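Local coordinates for glucanase (Clostridium thermocellum, PDB 5GXX), which probably hydrolyses beta-1,4-glucosidic bonds within cellulose chains, as a family 9 endoglucanase of the clostridial cellulosome, at residues Gly52-Phe57 against Ala116-Trp121; Ser124-Glu129 against His363-Gly368; Val109-Asp114 against Thr185-Phe190. The protein carries 1 engineered substitution. All blocks are in the same frame, centred on the assembly; numbering follows the deposited sequence.

Contact 1. Residues Gly52-Phe57 against Ala116-Trp121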
loop_
_atom_site.group_PDB
_atom_site.type_symbol
_atom_site.label_atom_id
_atom_site.label_comp_id
_atom_site.label_asym_id
_atom_site.label_seq_id
_atom_site.Cartn_x
_atom_site.Cartn_y
_atom_site.Cartn_z
ATOM N N GLY A 52 23.159 -20.643 11.007
ATOM C CA GLY A 52 22.753 -19.264 11.298
ATOM C C GLY A 52 21.255 -19.073 11.186
ATOM O O GLY A 52 20.769 -17.944 11.118
ATOM N N ASP A 53 20.566 -20.213 11.237
ATOM C CA ASP A 53 19.118 -20.325 11.154
ATOM C C ASP A 53 18.542 -20.797 12.479
ATOM O O ASP A 53 19.220 -20.824 13.503
ATOM C CB ASP A 53 18.734 -21.298 10.027
ATOM C CG ASP A 53 19.241 -22.710 10.258
ATOM O OD1 ASP A 53 20.064 -22.886 11.185
ATOM O OD2 ASP A 53 18.794 -23.643 9.532
ATOM N N HIS A 54 17.274 -21.189 12.470
ATOM C CA HIS A 54 16.644 -21.605 13.712
ATOM C C HIS A 54 15.956 -22.972 13.633
ATOM O O HIS A 54 15.116 -23.321 14.463
ATOM C CB HIS A 54 15.725 -20.498 14.253
ATOM C CG HIS A 54 16.444 -19.201 14.457
ATOM N ND1 HIS A 54 16.294 -18.113 13.628
ATOM C CD2 HIS A 54 17.404 -18.860 15.352
ATOM C CE1 HIS A 54 17.100 -17.143 14.022
ATOM N NE2 HIS A 54 17.789 -17.573 15.064
ATOM N N VAL A 55 16.339 -23.769 12.646
ATOM C CA VAL A 55 15.832 -25.129 12.539
ATOM C C VAL A 55 16.632 -26.059 13.443
ATOM O O VAL A 55 17.845 -25.897 13.575
ATOM C CB VAL A 55 15.912 -25.639 11.088
ATOM C CG1 VAL A 55 15.279 -27.040 10.968
ATOM C CG2 VAL A 55 15.205 -24.681 10.149
ATOM N N LYS A 56 15.953 -27.024 14.061
ATOM C CA LYS A 56 16.610 -28.135 14.738
ATOM C C LYS A 56 16.583 -29.318 13.762
ATOM O O LYS A 56 15.545 -29.947 13.509
ATOM C CB LYS A 56 15.960 -28.424 16.104
ATOM C CG LYS A 56 15.841 -27.217 17.027
ATOM C CD LYS A 56 15.214 -27.625 18.358
ATOM C CE LYS A 56 14.828 -26.419 19.164
ATOM N NZ LYS A 56 14.190 -26.876 20.423
ATOM N N PHE A 57 17.733 -29.588 13.153
ATOM C CA PHE A 57 17.898 -30.681 12.197
ATOM C C PHE A 57 18.629 -31.812 12.905
ATOM O O PHE A 57 19.835 -31.710 13.120
ATOM C CB PHE A 57 18.746 -30.277 10.987
ATOM C CG PHE A 57 18.035 -29.442 9.948
ATOM C CD1 PHE A 57 17.017 -29.981 9.175
ATOM C CD2 PHE A 57 18.493 -28.160 9.634
ATOM C CE1 PHE A 57 16.426 -29.221 8.162
ATOM C CE2 PHE A 57 17.909 -27.385 8.631
ATOM C CZ PHE A 57 16.864 -27.927 7.879
ATOM N N ALA A 116 12.396 -24.148 4.660
ATOM C CA ALA A 116 12.083 -23.045 3.762
ATOM C C ALA A 116 11.466 -21.839 4.462
ATOM O O ALA A 116 11.874 -20.700 4.213
ATOM C CB ALA A 116 11.181 -23.519 2.633
ATOM N N ALA A 117 10.498 -22.103 5.333
ATOM C CA ALA A 117 9.886 -21.054 6.145
ATOM C C ALA A 117 10.904 -20.359 7.050
ATOM O O ALA A 117 10.944 -19.130 7.111
ATOM C CB ALA A 117 8.730 -21.623 6.977
ATOM N N ASP A 118 11.732 -21.147 7.730
ATOM C CA ASP A 118 12.758 -20.593 8.619
ATOM C C ASP A 118 13.741 -19.683 7.861
ATOM O O ASP A 118 14.031 -18.559 8.286
ATOM C CB ASP A 118 13.463 -21.748 9.346
ATOM C CG ASP A 118 14.357 -21.281 10.485
ATOM O OD1 ASP A 118 15.504 -20.856 10.191
ATOM O OD2 ASP A 118 13.890 -21.336 11.644
ATOM N N HIS A 119 14.260 -20.170 6.742
ATOM C CA HIS A 119 15.316 -19.481 6.011
ATOM C C HIS A 119 14.843 -18.230 5.298
ATOM O O HIS A 119 15.636 -17.327 5.034
ATOM C CB HIS A 119 15.978 -20.462 5.039
ATOM C CG HIS A 119 16.751 -21.530 5.743
ATOM N ND1 HIS A 119 17.506 -22.464 5.071
ATOM C CD2 HIS A 119 16.895 -21.799 7.061
ATOM C CE1 HIS A 119 18.078 -23.273 5.947
ATOM N NE2 HIS A 119 17.732 -22.884 7.160
ATOM N N LYS A 120 13.541 -18.140 5.042
ATOM C CA LYS A 120 13.027 -16.970 4.337
ATOM C C LYS A 120 13.079 -15.699 5.191
ATOM O O LYS A 120 13.064 -14.584 4.666
ATOM C CB LYS A 120 11.599 -17.265 3.888
ATOM C CG LYS A 120 11.093 -16.391 2.771
ATOM C CD LYS A 120 9.697 -16.869 2.368
ATOM C CE LYS A 120 8.865 -15.751 1.754
ATOM N NZ LYS A 120 9.642 -14.952 0.759
ATOM N N TRP A 121 13.188 -15.869 6.508
ATOM C CA TRP A 121 13.128 -14.753 7.449
ATOM C C TRP A 121 14.492 -14.569 8.107
ATOM O O TRP A 121 15.151 -15.553 8.454
ATOM C CB TRP A 121 12.060 -15.027 8.512
ATOM C CG TRP A 121 11.945 -13.981 9.591
ATOM C CD1 TRP A 121 11.330 -12.766 9.499
ATOM C CD2 TRP A 121 12.459 -14.074 10.924
ATOM N NE1 TRP A 121 11.420 -12.098 10.701
ATOM C CE2 TRP A 121 12.113 -12.876 11.591
ATOM C CE3 TRP A 121 13.183 -15.055 11.619
ATOM C CZ2 TRP A 121 12.455 -12.629 12.923
ATOM C CZ3 TRP A 121 13.519 -14.809 12.942
ATOM C CH2 TRP A 121 13.151 -13.607 13.580
HETATM O O HOH W 1 15.401 -18.142 10.860
#
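Asp53 and His119 meet through a straight hydrogen bond: NE2 of His119 donates its N-H to OD2 of Asp53 over 2.7 Å, at an N-H...O angle of 164°. The carboxylate oxygen lies at the edge of the imidazole, close to the ring plane, and is approached on its anti side, the two flat groups being turned 48° apart. The other carboxylate oxygen, OD1, takes the backbone N-H of Ala51, so each oxygen of Asp53 has a donor.

One residue back on helix 115-120, Asp118 reaches the same loop. With CG anti to its own backbone N (chi1 -169°), its carboxylate turns to the loop, and OD1 accepts the N-H of His54 at 2.9 Å on the syn side, somewhat out of the carboxylate plane. Its CB rests on a methyl of Val55, CG2 lying 3.5 Å away.

The ring of His54 is satisfied at both nitrogens. A water bridges ND1 of His54 and the carbonyl O of Asp118, to which it donates, while NE2 of His54 is bonded to OG1 of Thr365.

A Tris molecule about 3 Å from the His119 side chain marks a pocket here. Gly52 and Asp53 end the Asp-Ala-Gly-Asp motif of family 9, whose second aspartate is the general base in relatives; Asp53 probably has that role, and the His119 bond fixes its carboxylate's orientation.

Contact 2. Residues Ser124-Glu129 against His363-Gly368; sequences SAEVIE and HRTAHG
Ala125 and Thr365 form the direct polar link between these segments. The backbone N-H of Ala125 points at OG1 of Thr365, with 2.9 Å between N and OG1 and an angle of 157°. Because OG1 sits beside the backbone N of Thr365, anti to the carbonyl carbon (chi1 -60°), the hydroxyl faces the Ser124-Ala125 peptide.

Water supplies the second kind of link. OG of Ser124 is joined by one water to the carbonyl O of Arg364 and by another to the carbonyl O of Thr365; the latter water lies 2.6 Å from Ser124 OG. Both waters donate to the carbonyls.

Van der Waals contacts are few: CB of Ala125 lies 3.6 Å from Thr365 OG1, and the methyl CG2 of Thr365 comes 3.9 Å from OE1 of Glu126, the two side chains crossing at about a right angle. The bend in the Glu126 chain (chi2 79°) carries its carboxylate round, and OE2 is held by Arg35 and Gly36.

Within 363-368, ND1 of His363 accepts the N-H of Ala366 at 3.0 Å, which makes His363 the N-cap of helix 364-367; His363 and Arg364 also end the Pro-His-X-Arg signature of glycosyl hydrolase family 9.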
loop_
_atom_site.group_PDB
_atom_site.type_symbol
_atom_site.label_atom_id
_atom_site.label_comp_id
_atom_site.label_asym_id
_atom_site.label_seq_id
_atom_site.Cartn_x
_atom_site.Cartn_y
_atom_site.Cartn_z
ATOM N N SER A 124 16.277 -12.440 14.920
ATOM C CA SER A 124 16.846 -13.078 16.101
ATOM C C SER A 124 15.951 -14.184 16.657
ATOM O O SER A 124 14.714 -14.079 16.636
ATOM C CB SER A 124 17.125 -12.020 17.177
ATOM O OG SER A 124 18.113 -11.107 16.709
ATOM N N ALA A 125 16.595 -15.231 17.166
ATOM C CA ALA A 125 15.926 -16.397 17.728
ATOM C C ALA A 125 14.769 -16.048 18.665
ATOM O O ALA A 125 13.689 -16.629 18.577
ATOM C CB ALA A 125 16.948 -17.273 18.480
ATOM N N GLU A 126 15.003 -15.089 19.555
ATOM C CA GLU A 126 14.069 -14.811 20.640
ATOM C C GLU A 126 12.740 -14.207 20.183
ATOM O O GLU A 126 11.774 -14.186 20.960
ATOM C CB GLU A 126 14.714 -13.881 21.663
ATOM C CG GLU A 126 15.912 -14.443 22.434
ATOM C CD GLU A 126 17.222 -14.423 21.658
ATOM O OE1 GLU A 126 17.301 -13.846 20.542
ATOM O OE2 GLU A 126 18.192 -15.034 22.185
ATOM N N VAL A 127 12.692 -13.706 18.954
ATOM C CA VAL A 127 11.463 -13.075 18.458
ATOM C C VAL A 127 10.810 -13.840 17.304
ATOM O O VAL A 127 9.784 -13.398 16.787
ATOM C CB VAL A 127 11.686 -11.582 18.084
ATOM C CG1 VAL A 127 12.080 -10.786 19.341
ATOM C CG2 VAL A 127 12.726 -11.447 16.988
ATOM N N ILE A 128 11.344 -14.998 16.921
ATOM C CA ILE A 128 10.831 -15.716 15.735
ATOM C C ILE A 128 9.366 -16.165 15.850
ATOM O O ILE A 128 8.671 -16.282 14.834
ATOM C CB ILE A 128 11.747 -16.903 15.302
ATOM C CG1 ILE A 128 11.429 -17.336 13.863
ATOM C CG2 ILE A 128 11.609 -18.068 16.264
ATOM C CD1 ILE A 128 12.461 -18.285 13.267
ATOM N N GLU A 129 8.885 -16.413 17.066
ATOM C CA GLU A 129 7.498 -16.838 17.249
ATOM C C GLU A 129 6.483 -15.739 16.944
ATOM O O GLU A 129 5.311 -16.044 16.723
ATOM C CB GLU A 129 7.286 -17.420 18.649
ATOM C CG GLU A 129 8.094 -18.693 18.868
ATOM C CD GLU A 129 7.980 -19.249 20.276
ATOM O OE1 GLU A 129 7.720 -18.475 21.224
ATOM O OE2 GLU A 129 8.193 -20.465 20.440
ATOM N N HIS A 363 24.825 -15.438 10.084
ATOM C CA HIS A 363 24.228 -15.897 11.340
ATOM C C HIS A 363 23.273 -14.813 11.826
ATOM O O HIS A 363 23.676 -13.682 12.135
ATOM C CB HIS A 363 25.322 -16.189 12.382
ATOM C CG HIS A 363 24.824 -16.901 13.598
ATOM N ND1 HIS A 363 24.104 -16.259 14.590
ATOM C CD2 HIS A 363 24.948 -18.188 13.993
ATOM C CE1 HIS A 363 23.797 -17.131 15.533
ATOM N NE2 HIS A 363 24.307 -18.304 15.200
ATOM N N ARG A 364 21.990 -15.162 11.861
ATOM C CA ARG A 364 20.927 -14.189 12.119
ATOM C C ARG A 364 20.992 -13.536 13.496
ATOM O O ARG A 364 20.922 -12.311 13.629
ATOM C CB ARG A 364 19.580 -14.903 11.970
ATOM C CG ARG A 364 19.170 -15.071 10.512
ATOM C CD ARG A 364 18.129 -16.165 10.392
ATOM N NE ARG A 364 17.706 -16.476 9.022
ATOM C CZ ARG A 364 18.359 -17.302 8.209
ATOM N NH1 ARG A 364 19.480 -17.898 8.597
ATOM N NH2 ARG A 364 17.908 -17.514 6.972
ATOM N N THR A 365 21.146 -14.369 14.515
ATOM C CA THR A 365 21.053 -13.847 15.867
ATOM C C THR A 365 22.325 -13.118 16.261
ATOM O O THR A 365 22.243 -12.119 16.983
ATOM C CB THR A 365 20.639 -14.945 16.858
ATOM O OG1 THR A 365 19.359 -15.457 16.458
ATOM C CG2 THR A 365 20.480 -14.394 18.276
ATOM N N ALA A 366 23.471 -13.528 15.716
ATOM C CA ALA A 366 24.695 -12.766 15.989
ATOM C C ALA A 366 24.680 -11.404 15.301
ATOM O O ALA A 366 25.281 -10.438 15.780
ATOM C CB ALA A 366 25.931 -13.546 15.570
ATOM N N HIS A 367 23.994 -11.322 14.165
ATOM C CA HIS A 367 23.859 -10.089 13.404
ATOM C C HIS A 367 23.049 -9.046 14.173
ATOM O O HIS A 367 23.519 -7.918 14.356
ATOM C CB HIS A 367 23.237 -10.413 12.044
ATOM C CG HIS A 367 22.996 -9.219 11.176
ATOM N ND1 HIS A 367 21.940 -9.153 10.289
ATOM C CD2 HIS A 367 23.659 -8.043 11.061
ATOM C CE1 HIS A 367 21.971 -7.990 9.660
ATOM N NE2 HIS A 367 23.005 -7.299 10.111
ATOM N N GLY A 368 21.842 -9.430 14.578
ATOM C CA GLY A 368 20.992 -8.541 15.357
ATOM C C GLY A 368 20.258 -7.493 14.539
ATOM O O GLY A 368 20.273 -6.318 14.895
HETATM O O HOH W 2 18.798 -10.646 13.876
HETATM O O HOH W 3 20.218 -10.813 18.255
#

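Contact 3. Residues Val109-Asp114 against Thr185-Phe190; sequences VYQIGD and TAANGF
Tyr110 points its phenol at the turn Thr185-Asn188 and offers one oxygen to two successive backbone N-H groups. OH of Tyr110 accepts from Thr185 N at 3.1 Å and from Ala186 N at 3.0 Å, both bonds nearly straight. The amide of Ala186 stands at the edge of the ring, near its plane, whereas that of Thr185 comes in obliquely. The methyl of Ala186 meets the same end of the ring, CB lying 3.9 Å from Tyr110 CE2.

Strand 108-112 is the middle strand of a three-stranded antiparallel sheet, between 56-57 and 136-139, and the type I beta turn it receives belongs to the long loop between helices 162-178 and 198-212 of the family 9 domain.

Gln111 runs out extended beside the phenol, its CG swung opposite its amide nitrogen (chi1 -173°), and its amide lies against the Ala186-Ala187 peptide. NE2 of Gln111 donates to O of Gly113 at 2.9 Å, straight and in the carbonyl plane, which fixes the rotation of the amide. Its bond to Ala186 O is longer, at 3.3 Å, and comes from above the carbonyl plane; a water that donates to the same carbonyl is weakly bonded to NE2. The oxygen OE1 of Gln111 packs 3.4 Å from the methyl CB of Ala187.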
loop_
_atom_site.group_PDB
_atom_site.type_symbol
_atom_site.label_atom_id
_atom_site.label_comp_id
_atom_site.label_asym_id
_atom_site.label_seq_id
_atom_site.Cartn_x
_atom_site.Cartn_y
_atom_site.Cartn_z
ATOM N N VAL A 109 10.825 -37.530 17.301
ATOM C CA VAL A 109 10.788 -36.201 16.696
ATOM C C VAL A 109 12.176 -36.018 16.090
ATOM O O VAL A 109 13.169 -36.115 16.818
ATOM C CB VAL A 109 10.557 -35.085 17.738
ATOM C CG1 VAL A 109 10.731 -33.713 17.099
ATOM C CG2 VAL A 109 9.164 -35.202 18.354
ATOM N N TYR A 110 12.241 -35.768 14.784
ATOM C CA TYR A 110 13.537 -35.639 14.102
ATOM C C TYR A 110 13.826 -34.266 13.512
ATOM O O TYR A 110 14.900 -34.053 12.945
ATOM C CB TYR A 110 13.704 -36.735 13.037
ATOM C CG TYR A 110 12.904 -36.572 11.756
ATOM C CD1 TYR A 110 11.603 -37.076 11.645
ATOM C CD2 TYR A 110 13.464 -35.958 10.630
ATOM C CE1 TYR A 110 10.886 -36.945 10.453
ATOM C CE2 TYR A 110 12.753 -35.810 9.443
ATOM C CZ TYR A 110 11.463 -36.321 9.357
ATOM O OH TYR A 110 10.756 -36.177 8.182
ATOM N N GLN A 111 12.876 -33.344 13.628
ATOM C CA GLN A 111 13.080 -31.986 13.164
ATOM C C GLN A 111 12.132 -31.026 13.864
ATOM O O GLN A 111 10.975 -31.359 14.116
ATOM C CB GLN A 111 12.893 -31.918 11.646
ATOM C CG GLN A 111 13.241 -30.578 11.026
ATOM C CD GLN A 111 13.369 -30.641 9.526
ATOM O OE1 GLN A 111 13.989 -31.548 8.972
ATOM N NE2 GLN A 111 12.813 -29.642 8.858
ATOM N N ILE A 112 12.611 -29.828 14.184
ATOM C CA ILE A 112 11.740 -28.747 14.645
ATOM C C ILE A 112 11.957 -27.561 13.721
ATOM O O ILE A 112 13.079 -27.100 13.546
ATOM C CB ILE A 112 12.022 -28.274 16.093
ATOM C CG1 ILE A 112 11.971 -29.408 17.129
ATOM C CG2 ILE A 112 11.081 -27.115 16.489
ATOM C CD1 ILE A 112 10.628 -30.093 17.316
ATOM N N GLY A 113 10.888 -27.075 13.102
ATOM C CA GLY A 113 11.008 -26.001 12.132
ATOM C C GLY A 113 11.013 -26.505 10.698
ATOM O O GLY A 113 11.482 -27.610 10.395
ATOM N N ASP A 114 10.468 -25.667 9.822
ATOM C CA ASP A 114 10.383 -25.901 8.389
ATOM C C ASP A 114 11.523 -25.127 7.756
ATOM O O ASP A 114 11.609 -23.914 7.924
ATOM C CB ASP A 114 9.041 -25.352 7.891
ATOM C CG ASP A 114 8.821 -25.567 6.399
ATOM O OD1 ASP A 114 9.479 -24.901 5.570
ATOM O OD2 ASP A 114 7.930 -26.368 6.044
ATOM N N THR A 185 12.059 -37.177 5.568
ATOM C CA THR A 185 11.693 -36.293 4.459
ATOM C C THR A 185 11.773 -34.786 4.740
ATOM O O THR A 185 12.046 -34.005 3.819
ATOM C CB THR A 185 10.270 -36.612 3.904
ATOM O OG1 THR A 185 9.292 -36.379 4.925
ATOM C CG2 THR A 185 10.188 -38.055 3.376
ATOM N N ALA A 186 11.565 -34.373 5.988
ATOM C CA ALA A 186 11.418 -32.961 6.310
ATOM C C ALA A 186 12.707 -32.184 6.051
ATOM O O ALA A 186 12.670 -30.966 5.869
ATOM C CB ALA A 186 10.962 -32.784 7.750
ATOM N N ALA A 187 13.837 -32.894 6.035
ATOM C CA ALA A 187 15.146 -32.262 5.827
ATOM C C ALA A 187 15.638 -32.362 4.381
ATOM O O ALA A 187 16.778 -31.996 4.088
ATOM C CB ALA A 187 16.179 -32.849 6.777
ATOM N N ASN A 188 14.807 -32.849 3.463
ATOM C CA ASN A 188 15.257 -32.960 2.081
ATOM C C ASN A 188 15.612 -31.624 1.446
ATOM O O ASN A 188 14.860 -30.653 1.541
ATOM C CB ASN A 188 14.201 -33.633 1.221
ATOM C CG ASN A 188 14.095 -35.111 1.502
ATOM O OD1 ASN A 188 14.837 -35.663 2.321
ATOM N ND2 ASN A 188 13.181 -35.766 0.802
ATOM N N GLY A 189 16.779 -31.608 0.810
ATOM C CA GLY A 189 17.339 -30.407 0.220
ATOM C C GLY A 189 18.159 -29.615 1.226
ATOM O O GLY A 189 18.848 -28.692 0.808
ATOM N N PHE A 190 18.108 -29.989 2.505
ATOM C CA PHE A 190 18.919 -29.341 3.544
ATOM C C PHE A 190 19.943 -30.341 4.080
ATOM O O PHE A 190 21.158 -30.143 3.954
ATOM C CB PHE A 190 18.031 -28.784 4.670
ATOM C CG PHE A 190 16.995 -27.794 4.199
ATOM C CD1 PHE A 190 17.321 -26.462 3.984
ATOM C CD2 PHE A 190 15.703 -28.216 3.905
ATOM C CE1 PHE A 190 16.372 -25.546 3.535
ATOM C CE2 PHE A 190 14.747 -27.312 3.442
ATOM C CZ PHE A 190 15.074 -25.969 3.256
HETATM O O HOH W 4 11.651 -28.511 5.949
#

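In the fold
From the N terminus, 52-57 comes first, its last two residues forming an edge strand of the small sheet. The chain then passes through two helices to 109-114, which begins in the middle strand, and directly into 116-121, where contact 1 closes. Contact 3 has already opened at 109-114 and closes at 185-190, so contacts 1 and 3 cross, joined by the Lys56-Ile112 strand pairing. Contact 2 opens at 124-129, just after contact 1 has closed and inside the span of contact 3, and closes much later, at 363-368; it follows contact 1 in series and crosses contact 3. Arg364, bonded to Gly52, His119 and Trp121, ties helix 364-367 to contact 1.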